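Local coordinates for protein fanconi-associated nuclease 1 homolog (PDB 5Y7Q) that is a bacterial homolog of the Fanconi-associated nuclease FAN1, with HTH, SAP and VRR-NUC domains, and is held here in a complex with DNA, at residues R67-A72 with L118-A123; S80-V85 with A103-T108; R86-K91 with R188-C193; L94-K99 with K138-Q143. All coordinates share one frame; numbering follows the deposited sequence.

Contact 1 of 4, residues R67-A72 with L118-A123; sequences RAFIAA and LGWVDA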
# COMPACT_ATOMS: atom_id res chain seq x y z
N ARG A 67 8.63 5.68 -29.27
CA ARG A 67 9.96 5.49 -29.85
C ARG A 67 10.54 6.83 -30.30
O ARG A 67 11.72 7.10 -30.05
CB ARG A 67 9.93 4.48 -30.99
CG ARG A 67 9.48 3.11 -30.53
CD ARG A 67 9.70 2.03 -31.54
NE ARG A 67 9.08 2.37 -32.81
CZ ARG A 67 7.81 2.12 -33.13
NH1 ARG A 67 7.34 2.49 -34.32
NH2 ARG A 67 7.01 1.51 -32.26
N ALA A 68 9.70 7.69 -30.90
CA ALA A 68 10.10 9.06 -31.21
C ALA A 68 10.57 9.80 -29.96
O ALA A 68 11.53 10.58 -30.01
CB ALA A 68 8.95 9.81 -31.87
N PHE A 69 9.91 9.58 -28.83
CA PHE A 69 10.34 10.27 -27.61
C PHE A 69 11.72 9.78 -27.18
O PHE A 69 12.60 10.58 -26.83
CB PHE A 69 9.33 10.08 -26.49
CG PHE A 69 9.74 10.73 -25.20
CD1 PHE A 69 10.50 10.03 -24.27
CD2 PHE A 69 9.38 12.04 -24.92
CE1 PHE A 69 10.91 10.62 -23.10
CE2 PHE A 69 9.78 12.65 -23.75
CZ PHE A 69 10.54 11.93 -22.83
N ILE A 70 11.93 8.46 -27.18
CA ILE A 70 13.20 7.93 -26.69
C ILE A 70 14.36 8.38 -27.58
O ILE A 70 15.39 8.88 -27.10
CB ILE A 70 13.12 6.40 -26.55
CG1 ILE A 70 12.15 6.05 -25.43
CG2 ILE A 70 14.48 5.83 -26.23
CD1 ILE A 70 12.22 4.60 -25.00
N ALA A 71 14.17 8.26 -28.90
CA ALA A 71 15.19 8.70 -29.86
C ALA A 71 15.45 10.20 -29.77
O ALA A 71 16.61 10.65 -29.71
CB ALA A 71 14.76 8.33 -31.29
N ALA A 72 14.38 11.00 -29.77
CA ALA A 72 14.56 12.44 -29.72
C ALA A 72 15.33 12.83 -28.47
O ALA A 72 16.29 13.61 -28.54
CB ALA A 72 13.20 13.14 -29.77
N LEU A 118 10.80 20.93 -29.44
CA LEU A 118 10.09 19.66 -29.54
C LEU A 118 8.66 19.72 -29.02
O LEU A 118 7.91 18.75 -29.20
CB LEU A 118 10.84 18.59 -28.75
CG LEU A 118 12.17 18.06 -29.27
CD1 LEU A 118 13.03 17.57 -28.10
CD2 LEU A 118 11.91 16.95 -30.27
N GLY A 119 8.28 20.80 -28.35
CA GLY A 119 6.98 20.87 -27.74
C GLY A 119 6.84 20.11 -26.43
O GLY A 119 5.74 20.09 -25.85
N TRP A 120 7.91 19.48 -25.94
CA TRP A 120 7.82 18.84 -24.64
C TRP A 120 7.75 19.85 -23.50
O TRP A 120 7.43 19.47 -22.37
CB TRP A 120 9.01 17.91 -24.43
CG TRP A 120 9.07 16.81 -25.43
CD1 TRP A 120 8.10 16.44 -26.31
CD2 TRP A 120 10.17 15.94 -25.64
NE1 TRP A 120 8.53 15.37 -27.07
CE2 TRP A 120 9.80 15.05 -26.68
CE3 TRP A 120 11.43 15.81 -25.05
CZ2 TRP A 120 10.65 14.05 -27.14
CZ3 TRP A 120 12.27 14.82 -25.51
CH2 TRP A 120 11.87 13.95 -26.55
N VAL A 121 8.05 21.12 -23.76
CA VAL A 121 7.83 22.19 -22.80
C VAL A 121 7.20 23.35 -23.57
O VAL A 121 7.70 23.72 -24.64
CB VAL A 121 9.13 22.63 -22.10
CG1 VAL A 121 8.90 23.85 -21.23
CG2 VAL A 121 9.72 21.50 -21.26
N ASP A 122 6.07 23.85 -23.07
CA ASP A 122 5.47 25.12 -23.47
C ASP A 122 6.14 26.24 -22.70
O ASP A 122 6.23 26.17 -21.47
CB ASP A 122 3.97 25.13 -23.14
CG ASP A 122 3.05 24.85 -24.33
OD1 ASP A 122 3.35 25.33 -25.45
OD2 ASP A 122 2.00 24.18 -24.11
N ALA A 123 6.66 27.26 -23.40
CA ALA A 123 6.73 28.55 -22.74
C ALA A 123 5.39 29.24 -22.89
O ALA A 123 4.59 28.89 -23.77
CB ALA A 123 7.86 29.41 -23.28
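L118 meets A72 at the end of helix 108-118. Its CD2 methyl lies 4.1 Å from A72 CB. The other methyl, CD1, turns back over W120 and sits 3.8 Å above one face of the indole, toward its rim. G119 follows with positive phi (78°); it ends the helical path and turns the chain toward strand 121-123. W120 carries most of the contact. Its CG is anti to the carbonyl carbon (chi1 -61°), and the indole reaches out to helix 64-75. On the face opposite L118 lies the ring of F69. F69 CD2 comes 3.3 Å from W120 CZ2. The rings meet obliquely, with centroids 4.3 Å apart and planes inclined by 35°. A72 CB approaches the end of the six-membered ring, 3.6 Å from W120 CH2. The indole is thus held between L118 and F69, with A72 beside it. L84 of helix 78-89 also packs on W120. V121 and D122 run on as the strand, away from helix 64-75. V121 packs on M87, and the backbone of W120 pairs with R188. The contact therefore joins helix 64-75 to the turn between helix 108-118 and the small antiparallel sheet, within the helix-turn-helix (HTH) domain. No hydrogen bond links the two segments. Their cohesion comes from apolar and aromatic surfaces, so it depends on shape and burial rather than on charge.

Contact 2 of 4, residues S80-V85 with A103-T108; sequences SQALLV and AEIGDT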
# COMPACT_ATOMS: atom_id res chain seq x y z
N SER A 80 19.99 19.94 -21.65
CA SER A 80 18.55 19.90 -21.86
C SER A 80 17.96 18.58 -21.37
O SER A 80 16.87 18.57 -20.77
CB SER A 80 18.22 20.12 -23.32
OG SER A 80 19.00 21.19 -23.81
N GLN A 81 18.66 17.47 -21.60
CA GLN A 81 18.27 16.22 -20.95
C GLN A 81 18.11 16.42 -19.44
O GLN A 81 17.07 16.10 -18.85
CB GLN A 81 19.30 15.12 -21.24
CG GLN A 81 19.27 14.57 -22.65
CD GLN A 81 20.28 13.45 -22.84
OE1 GLN A 81 21.38 13.52 -22.32
NE2 GLN A 81 19.92 12.43 -23.60
N ALA A 82 19.14 17.00 -18.80
CA ALA A 82 19.16 17.17 -17.35
C ALA A 82 18.00 18.03 -16.89
O ALA A 82 17.31 17.70 -15.91
CB ALA A 82 20.48 17.79 -16.90
N LEU A 83 17.77 19.14 -17.58
CA LEU A 83 16.66 20.02 -17.22
C LEU A 83 15.35 19.27 -17.29
O LEU A 83 14.52 19.36 -16.37
CB LEU A 83 16.62 21.23 -18.13
CG LEU A 83 15.48 22.14 -17.70
CD1 LEU A 83 15.72 22.56 -16.25
CD2 LEU A 83 15.37 23.35 -18.65
N LEU A 84 15.17 18.48 -18.35
CA LEU A 84 13.95 17.70 -18.46
C LEU A 84 13.75 16.83 -17.24
O LEU A 84 12.70 16.89 -16.57
CB LEU A 84 13.98 16.82 -19.70
CG LEU A 84 12.59 16.29 -19.99
CD1 LEU A 84 11.62 17.47 -19.99
CD2 LEU A 84 12.56 15.59 -21.34
N VAL A 85 14.76 16.03 -16.91
CA VAL A 85 14.57 15.08 -15.83
C VAL A 85 14.26 15.80 -14.54
O VAL A 85 13.37 15.39 -13.76
CB VAL A 85 15.80 14.17 -15.74
CG1 VAL A 85 15.71 13.30 -14.55
CG2 VAL A 85 15.88 13.32 -17.00
N ALA A 103 23.26 24.04 -10.90
CA ALA A 103 24.62 24.40 -11.27
C ALA A 103 25.20 23.50 -12.36
O ALA A 103 25.98 23.97 -13.20
CB ALA A 103 25.52 24.40 -10.04
N GLU A 104 24.87 22.20 -12.37
CA GLU A 104 25.32 21.33 -13.45
C GLU A 104 24.78 21.80 -14.79
O GLU A 104 25.41 21.58 -15.83
CB GLU A 104 24.86 19.89 -13.23
CG GLU A 104 24.53 19.48 -11.80
CD GLU A 104 23.13 19.86 -11.35
OE1 GLU A 104 23.04 20.79 -10.53
OE2 GLU A 104 22.15 19.23 -11.81
N ILE A 105 23.57 22.37 -14.79
CA ILE A 105 22.93 22.78 -16.03
C ILE A 105 23.41 24.16 -16.48
O ILE A 105 23.58 24.42 -17.68
CB ILE A 105 21.41 22.70 -15.83
CG1 ILE A 105 21.07 21.39 -15.10
CG2 ILE A 105 20.70 22.72 -17.15
CD1 ILE A 105 19.64 20.89 -15.25
N GLY A 106 23.67 25.06 -15.53
CA GLY A 106 23.96 26.44 -15.85
C GLY A 106 22.72 27.23 -16.22
O GLY A 106 21.66 27.06 -15.60
N ASP A 107 22.85 28.10 -17.23
CA ASP A 107 21.76 28.94 -17.70
C ASP A 107 20.53 28.10 -18.03
O ASP A 107 20.58 27.19 -18.86
CB ASP A 107 22.24 29.71 -18.94
CG ASP A 107 21.19 30.65 -19.51
OD1 ASP A 107 20.01 30.59 -19.12
OD2 ASP A 107 21.58 31.47 -20.38
N THR A 108 19.40 28.44 -17.40
CA THR A 108 18.19 27.65 -17.60
C THR A 108 17.57 27.92 -18.95
O THR A 108 17.17 26.99 -19.64
CB THR A 108 17.18 27.93 -16.49
OG1 THR A 108 17.77 27.65 -15.22
CG2 THR A 108 15.93 27.05 -16.66
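A82 and L83 of helix 78-89 receive I105 from the loop that leads into helix 108-118, inside the helix-turn-helix (HTH) domain. Going along the helix, S80 comes first. Its side chain turns away from the loop, and its OG bonds to A111 O of helix 108-118. The end of the Q81 side chain leads away, and its NE2 bonds to F73 O. A82 is the first residue to touch. Its CB points at the loop and lies 3.6 Å from I105 CD1. The reach is made by the longer branch of the isoleucine, with CG1 anti to the carbonyl carbon and CG2 anti to the backbone N. L83 comes next. I105 CD1 lies 3.5 Å from L83 N and 4.2 Å from L83 CB, so one methyl rests against the backbone and side chain of the same helical turn. L83 then extends toward the start of helix 108-118, with its CG anti to the backbone N (chi1 -179°). V112 of that helix packs on it too. L84 points away from the loop, and V85 packs on Y43 and F47 of helix 42-57. The loop is thus pinned by apolar groups, while T108 OG1 has its polar partner in L100 O. D107 takes the N-cap position of helix 108-118. At the far end of the contact, L83 CD2 stands 4.2 Å from T108 CG2.

Contact 3 of 4, residues R86-K91 with R188-C193; sequences RMVMRK and RCMALC. With nucleotides of chain B.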
# COMPACT_ATOMS: atom_id res chain seq x y z
N ARG A 86 14.91 16.95 -14.32
CA ARG A 86 14.57 17.76 -13.16
C ARG A 86 13.09 18.13 -13.14
O ARG A 86 12.43 18.00 -12.11
CB ARG A 86 15.43 19.01 -13.11
CG ARG A 86 16.86 18.73 -12.86
CD ARG A 86 17.07 18.01 -11.57
NE ARG A 86 18.45 18.23 -11.16
CZ ARG A 86 18.95 17.92 -9.97
NH1 ARG A 86 18.18 17.37 -9.05
NH2 ARG A 86 20.24 18.19 -9.71
N MET A 87 12.53 18.59 -14.27
CA MET A 87 11.11 18.95 -14.23
C MET A 87 10.23 17.73 -13.97
O MET A 87 9.24 17.82 -13.22
CB MET A 87 10.71 19.65 -15.54
CG MET A 87 11.55 20.90 -15.85
SD MET A 87 11.37 21.56 -17.50
CE MET A 87 9.67 21.99 -17.44
N VAL A 88 10.58 16.59 -14.56
CA VAL A 88 9.77 15.38 -14.43
C VAL A 88 9.73 14.91 -12.99
O VAL A 88 8.69 14.46 -12.50
CB VAL A 88 10.32 14.29 -15.37
CG1 VAL A 88 9.58 12.99 -15.17
CG2 VAL A 88 10.27 14.76 -16.84
N MET A 89 10.85 15.00 -12.28
CA MET A 89 10.88 14.48 -10.92
C MET A 89 10.32 15.43 -9.88
O MET A 89 10.21 15.04 -8.71
CB MET A 89 12.31 14.12 -10.53
CG MET A 89 12.85 12.98 -11.34
SD MET A 89 14.54 12.59 -10.94
CE MET A 89 15.19 14.24 -10.52
N ARG A 90 9.99 16.66 -10.25
CA ARG A 90 9.39 17.55 -9.27
C ARG A 90 7.88 17.48 -9.39
O ARG A 90 7.33 16.89 -10.33
CB ARG A 90 9.91 18.98 -9.44
CG ARG A 90 11.32 19.20 -8.92
CD ARG A 90 12.00 20.47 -9.46
NE ARG A 90 11.36 21.69 -8.97
CZ ARG A 90 12.00 22.84 -8.73
NH1 ARG A 90 13.31 22.92 -8.92
NH2 ARG A 90 11.32 23.90 -8.28
N LYS A 91 7.20 18.13 -8.46
CA LYS A 91 5.75 18.05 -8.36
C LYS A 91 5.10 19.02 -9.34
O LYS A 91 5.58 20.14 -9.56
CB LYS A 91 5.31 18.36 -6.92
CG LYS A 91 3.81 18.58 -6.71
CD LYS A 91 3.00 17.31 -6.95
CE LYS A 91 2.63 16.64 -5.63
NZ LYS A 91 1.67 17.45 -4.81
N ARG A 188 4.85 19.27 -21.03
CA ARG A 188 3.74 18.66 -21.77
C ARG A 188 3.85 17.16 -22.04
O ARG A 188 2.94 16.61 -22.66
CB ARG A 188 3.52 19.42 -23.08
CG ARG A 188 2.64 20.65 -22.90
CD ARG A 188 1.27 20.46 -23.54
NE ARG A 188 1.30 19.48 -24.63
CZ ARG A 188 1.79 19.70 -25.85
NH1 ARG A 188 1.78 18.73 -26.77
NH2 ARG A 188 2.31 20.89 -26.15
N CYS A 189 4.93 16.50 -21.64
CA CYS A 189 5.13 15.07 -21.88
C CYS A 189 4.82 14.16 -20.66
O CYS A 189 5.14 12.96 -20.70
CB CYS A 189 6.54 14.82 -22.41
SG CYS A 189 7.88 15.39 -21.34
N MET A 190 4.26 14.69 -19.56
CA MET A 190 4.15 13.91 -18.33
C MET A 190 3.37 12.60 -18.48
O MET A 190 3.67 11.64 -17.77
CB MET A 190 3.48 14.72 -17.23
CG MET A 190 4.06 14.46 -15.90
SD MET A 190 5.85 14.67 -15.89
CE MET A 190 6.20 13.91 -14.31
N ALA A 191 2.37 12.53 -19.36
CA ALA A 191 1.65 11.27 -19.51
C ALA A 191 2.56 10.19 -20.07
O ALA A 191 2.58 9.06 -19.57
CB ALA A 191 0.43 11.43 -20.40
N LEU A 192 3.33 10.53 -21.10
CA LEU A 192 4.27 9.58 -21.69
C LEU A 192 5.36 9.15 -20.70
O LEU A 192 5.79 8.00 -20.69
CB LEU A 192 4.86 10.22 -22.94
CG LEU A 192 6.05 9.62 -23.63
CD1 LEU A 192 5.80 8.15 -23.75
CD2 LEU A 192 6.11 10.25 -24.98
N CYS A 193 5.79 10.07 -19.84
CA CYS A 193 6.73 9.72 -18.78
C CYS A 193 6.09 8.79 -17.75
O CYS A 193 6.70 7.79 -17.34
CB CYS A 193 7.25 10.98 -18.11
SG CYS A 193 8.35 11.88 -19.19
P DT B 8 9.01 20.37 -5.99
OP1 DT B 8 9.13 21.37 -7.09
OP2 DT B 8 8.33 19.08 -6.23
O5' DT B 8 10.47 20.19 -5.41
C5' DT B 8 11.05 21.31 -4.81
C4' DT B 8 12.45 21.02 -4.36
O4' DT B 8 12.42 20.50 -3.01
C3' DT B 8 13.19 20.01 -5.20
O3' DT B 8 14.47 20.49 -5.43
C2' DT B 8 13.20 18.74 -4.32
C1' DT B 8 13.24 19.36 -2.94
N1 DT B 8 12.75 18.48 -1.80
C2 DT B 8 13.49 18.44 -0.64
O2 DT B 8 14.54 19.04 -0.50
N3 DT B 8 12.97 17.66 0.35
C4 DT B 8 11.80 16.93 0.32
O4 DT B 8 11.41 16.25 1.28
C5 DT B 8 11.06 17.01 -0.91
C7 DT B 8 9.78 16.26 -1.05
C6 DT B 8 11.56 17.79 -1.91
P DG B 10 21.07 17.17 -5.82
OP1 DG B 10 22.18 18.12 -6.04
OP2 DG B 10 20.18 16.70 -6.89
O5' DG B 10 21.75 15.94 -5.08
C5' DG B 10 22.54 16.18 -3.93
C4' DG B 10 22.64 14.94 -3.10
O4' DG B 10 21.36 14.67 -2.51
C3' DG B 10 23.03 13.70 -3.90
O3' DG B 10 24.24 13.16 -3.40
C2' DG B 10 21.87 12.73 -3.71
C1' DG B 10 21.12 13.29 -2.52
N9 DG B 10 19.70 13.06 -2.63
C8 DG B 10 18.92 13.22 -3.75
N7 DG B 10 17.67 12.93 -3.56
C5 DG B 10 17.61 12.54 -2.22
C6 DG B 10 16.52 12.11 -1.43
O6 DG B 10 15.33 11.98 -1.78
N1 DG B 10 16.92 11.81 -0.12
C2 DG B 10 18.21 11.92 0.36
N2 DG B 10 18.41 11.59 1.64
N3 DG B 10 19.24 12.32 -0.37
C4 DG B 10 18.87 12.61 -1.64
P DT B 9 15.39 19.87 -6.57
OP1 DT B 9 15.96 21.09 -7.18
OP2 DT B 9 14.72 18.79 -7.34
O5' DT B 9 16.54 19.16 -5.75
C5' DT B 9 17.19 19.88 -4.72
C4' DT B 9 18.18 19.00 -4.00
O4' DT B 9 17.54 18.39 -2.86
C3' DT B 9 18.76 17.86 -4.85
O3' DT B 9 20.14 17.81 -4.69
C2' DT B 9 18.09 16.61 -4.28
C1' DT B 9 17.84 17.01 -2.83
N1 DT B 9 16.67 16.29 -2.21
C2 DT B 9 16.73 15.88 -0.89
O2 DT B 9 17.70 16.07 -0.17
N3 DT B 9 15.61 15.24 -0.45
C4 DT B 9 14.45 14.96 -1.17
O4 DT B 9 13.49 14.36 -0.69
C5 DT B 9 14.47 15.40 -2.54
C7 DT B 9 13.28 15.16 -3.41
C6 DT B 9 15.55 16.05 -2.99
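V88 and M190 are the closest backbone pair here, with CA atoms 7.0 Å apart. V88 lies near the C-terminal end of helix 78-89. M190 is in the first turn of helix 190-201, where C189 holds the N-cap position. The V88 side chain splits between two partners. Its CG1 is 3.6 Å from M190 CE, and its CG2 is 4.2 Å from C193 SG, one helical turn further on. M190 bends at chi2 (53°), which brings its methyl end across to the valine. L187 and W208 also pack on V88. On the DNA side, the same segment grips chain B. R86 presents the edge of its guanidinium to the phosphate of DG10 of chain B: NH1 and NH2 both donate to OP2, NH1 at 3.0 Å. E104 makes a salt bridge to R86 NH2, and Y43 adds a cation-pi contact. R90 NE donates to OP1 of DT8 of chain B at 2.9 Å, while its NH1 bonds to K99 O and Y102 OH. K91 N, just past the helix, bonds to OP2 of DT8 of chain B at 2.7 Å, and K91 NZ makes a salt bridge to another DNA phosphate. V88 thus joins the end of helix 78-89 to the start of helix 190-201. The hydrogen bonds to chain B go to phosphate oxygens, which is consistent with binding that depends little on base sequence.

Contact 4 of 4, residues L94-K99 with K138-Q143; sequences LFREGK and KDELSQ. With nucleotides of chain D.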
# COMPACT_ATOMS: atom_id res chain seq x y z
N LEU A 94 4.06 22.87 -13.73
CA LEU A 94 4.33 24.29 -13.96
C LEU A 94 5.51 24.77 -13.12
O LEU A 94 5.55 24.51 -11.91
CB LEU A 94 3.10 25.12 -13.62
CG LEU A 94 1.82 24.82 -14.39
CD1 LEU A 94 0.60 25.37 -13.62
CD2 LEU A 94 1.90 25.40 -15.82
N PHE A 95 6.45 25.47 -13.74
CA PHE A 95 7.66 25.92 -13.06
C PHE A 95 8.01 27.34 -13.46
O PHE A 95 7.74 27.77 -14.58
CB PHE A 95 8.84 24.98 -13.36
CG PHE A 95 8.56 23.56 -13.00
CD1 PHE A 95 8.14 22.66 -13.96
CD2 PHE A 95 8.65 23.12 -11.69
CE1 PHE A 95 7.85 21.37 -13.64
CE2 PHE A 95 8.36 21.82 -11.36
CZ PHE A 95 7.96 20.94 -12.34
N ARG A 96 8.59 28.07 -12.52
CA ARG A 96 9.12 29.40 -12.77
C ARG A 96 10.61 29.28 -13.00
O ARG A 96 11.29 28.57 -12.26
CB ARG A 96 8.88 30.33 -11.58
CG ARG A 96 7.45 30.56 -11.16
CD ARG A 96 7.42 31.26 -9.79
NE ARG A 96 8.21 32.49 -9.73
CZ ARG A 96 7.75 33.69 -9.36
NH1 ARG A 96 6.48 33.86 -9.00
NH2 ARG A 96 8.57 34.74 -9.33
N GLU A 97 11.12 30.00 -14.00
CA GLU A 97 12.54 29.86 -14.36
C GLU A 97 13.46 29.93 -13.14
O GLU A 97 14.43 29.16 -13.04
CB GLU A 97 12.92 30.95 -15.38
CG GLU A 97 14.32 30.81 -15.90
CD GLU A 97 14.59 31.76 -17.05
OE1 GLU A 97 15.32 32.76 -16.85
OE2 GLU A 97 14.06 31.50 -18.16
N GLY A 98 13.16 30.81 -12.18
CA GLY A 98 14.05 31.02 -11.06
C GLY A 98 14.09 29.84 -10.11
O GLY A 98 15.11 29.60 -9.46
N LYS A 99 12.99 29.10 -10.01
CA LYS A 99 13.00 27.89 -9.22
C LYS A 99 13.66 26.72 -9.94
O LYS A 99 13.89 25.67 -9.32
CB LYS A 99 11.56 27.57 -8.80
CG LYS A 99 11.05 28.53 -7.71
CD LYS A 99 9.85 27.96 -6.96
CE LYS A 99 9.68 28.62 -5.58
NZ LYS A 99 8.63 27.95 -4.74
N LYS A 138 2.11 35.28 -2.51
CA LYS A 138 0.90 35.95 -2.03
C LYS A 138 1.05 37.46 -2.03
O LYS A 138 0.06 38.17 -2.17
CB LYS A 138 0.54 35.46 -0.62
CG LYS A 138 -0.78 36.04 -0.10
CD LYS A 138 -1.06 35.69 1.36
CE LYS A 138 -2.25 36.50 1.91
NZ LYS A 138 -2.60 36.11 3.31
N ASP A 139 2.27 37.97 -1.87
CA ASP A 139 2.49 39.41 -2.01
C ASP A 139 2.18 39.87 -3.43
O ASP A 139 1.36 40.78 -3.64
CB ASP A 139 3.92 39.77 -1.64
CG ASP A 139 4.10 39.99 -0.16
OD1 ASP A 139 3.25 40.70 0.43
OD2 ASP A 139 5.08 39.45 0.40
N GLU A 140 2.83 39.25 -4.41
CA GLU A 140 2.58 39.58 -5.81
C GLU A 140 1.09 39.49 -6.14
O GLU A 140 0.56 40.36 -6.83
CB GLU A 140 3.39 38.65 -6.71
CG GLU A 140 4.62 38.06 -6.03
CD GLU A 140 5.57 37.42 -7.01
OE1 GLU A 140 5.71 37.98 -8.13
OE2 GLU A 140 6.17 36.36 -6.69
N LEU A 141 0.41 38.45 -5.64
CA LEU A 141 -1.01 38.27 -5.94
C LEU A 141 -1.87 39.31 -5.23
O LEU A 141 -2.89 39.75 -5.77
CB LEU A 141 -1.44 36.87 -5.55
CG LEU A 141 -1.05 35.83 -6.59
CD1 LEU A 141 -1.19 34.45 -6.01
CD2 LEU A 141 -1.94 36.01 -7.80
N SER A 142 -1.49 39.67 -4.01
CA SER A 142 -2.19 40.70 -3.26
C SER A 142 -2.13 42.03 -4.00
O SER A 142 -3.14 42.73 -4.12
CB SER A 142 -1.57 40.83 -1.87
OG SER A 142 -2.50 40.52 -0.85
N GLN A 143 -0.94 42.37 -4.51
CA GLN A 143 -0.75 43.61 -5.25
C GLN A 143 -1.45 43.56 -6.61
O GLN A 143 -2.05 44.55 -7.04
CB GLN A 143 0.74 43.88 -5.43
CG GLN A 143 1.05 45.17 -6.15
CD GLN A 143 2.50 45.26 -6.57
OE1 GLN A 143 3.23 44.26 -6.56
NE2 GLN A 143 2.93 46.47 -6.95
P DA D 20 3.59 32.49 -0.66
OP1 DA D 20 2.87 32.26 -1.93
OP2 DA D 20 4.31 33.74 -0.35
O5' DA D 20 2.56 32.27 0.49
C5' DA D 20 3.04 31.74 1.66
C4' DA D 20 2.02 30.91 2.36
O4' DA D 20 2.67 30.31 3.49
C3' DA D 20 0.91 31.73 2.99
O3' DA D 20 -0.14 30.85 3.43
C2' DA D 20 1.66 32.35 4.17
C1' DA D 20 2.61 31.21 4.58
N9 DA D 20 3.97 31.64 4.91
C8 DA D 20 4.75 32.53 4.24
N7 DA D 20 5.94 32.71 4.77
C5 DA D 20 5.93 31.88 5.89
C6 DA D 20 6.89 31.61 6.90
N6 DA D 20 8.11 32.18 6.94
N1 DA D 20 6.54 30.73 7.86
C2 DA D 20 5.33 30.17 7.81
N3 DA D 20 4.36 30.34 6.92
C4 DA D 20 4.72 31.22 5.98
P DC D 19 9.94 31.37 -2.15
OP1 DC D 19 9.44 31.58 -3.53
OP2 DC D 19 10.79 32.38 -1.47
O5' DC D 19 8.66 31.13 -1.24
C5' DC D 19 7.84 30.02 -1.52
C4' DC D 19 6.60 30.04 -0.66
O4' DC D 19 6.90 29.53 0.67
C3' DC D 19 5.98 31.40 -0.45
O3' DC D 19 4.58 31.25 -0.43
C2' DC D 19 6.52 31.82 0.91
C1' DC D 19 6.55 30.49 1.64
N1 DC D 19 7.56 30.41 2.70
C2 DC D 19 7.35 29.57 3.78
O2 DC D 19 6.29 28.93 3.83
N3 DC D 19 8.29 29.47 4.74
C4 DC D 19 9.42 30.18 4.63
N4 DC D 19 10.32 30.07 5.61
C5 DC D 19 9.66 31.05 3.53
C6 DC D 19 8.71 31.13 2.59
P DA D 21 -1.62 31.40 3.74
OP1 DA D 21 -2.63 30.48 3.18
OP2 DA D 21 -1.65 32.85 3.43
O5' DA D 21 -1.73 31.26 5.32
C5' DA D 21 -1.23 32.28 6.12
C4' DA D 21 -0.96 31.78 7.51
O4' DA D 21 0.46 31.55 7.66
C3' DA D 21 -1.37 32.77 8.57
O3' DA D 21 -2.12 32.16 9.58
C2' DA D 21 -0.07 33.34 9.10
C1' DA D 21 0.99 32.33 8.71
N9 DA D 21 2.21 32.99 8.24
C8 DA D 21 2.36 33.73 7.11
N7 DA D 21 3.56 34.24 6.96
C5 DA D 21 4.24 33.83 8.08
C6 DA D 21 5.56 34.04 8.52
N6 DA D 21 6.47 34.75 7.83
N1 DA D 21 5.92 33.47 9.69
C2 DA D 21 5.02 32.75 10.37
N3 DA D 21 3.76 32.48 10.06
C4 DA D 21 3.43 33.05 8.89
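R96 and E140 form a salt bridge between strand 94-96, in the helix-turn-helix (HTH) domain, and helix 138-144 of the SAP domain. It is weak: R96 NH1 lies 3.4 Å from E140 OE2. The guanidinium and carboxylate planes are 65° apart, so the groups do not pair in a flat, two-point manner. The side chains come from opposite directions and meet only through these ends. R96 has other polar partners as well: its NH2 bridges to E182 and its NH1 bonds to L135 O. E182 is the stronger partner of R96, and these bonds probably do more to set the guanidinium than E140 does. E140 OE2 in turn has a weak bond from K137 N. Next outward is the DNA. K138 N, at the start of the helix, gives weak bonds to OP1 and OP2 of DA20 of chain D, at 3.2 and 3.4 Å. The helix end may add a favourable field for this phosphate. The K138 chain is extended, and its NZ makes a weak bond to OP2 of DA21 of chain D while also binding L154 O. Packing is slight: the segments bury only 59 Å² together. At the 3-10 turn after the strand, K99 CE lies 3.6 Å from OP1 of DC19 of chain D.

In the fold
Contacts 2 and 3 are buried and share helix 78-89. Contact 1 is partly buried, and contact 4 lies at the surface. Contacts 1 and 2 are apolar and hold helices and loops of the HTH domain together. Contact 3 also has an apolar core, but its helix end turns to phosphates of the DNA. Contact 4 relies on a salt bridge and weak bonds, and it joins the HTH and SAP domains beside the DNA. Neighbouring contacts touch: F69 CB packs on L192 CD2 between contacts 1 and 3, and T108 CB on E97 CG between contacts 2 and 4. Contacts 1 and 4 do not touch, but both reach the three-stranded sheet, at its two outermost strands.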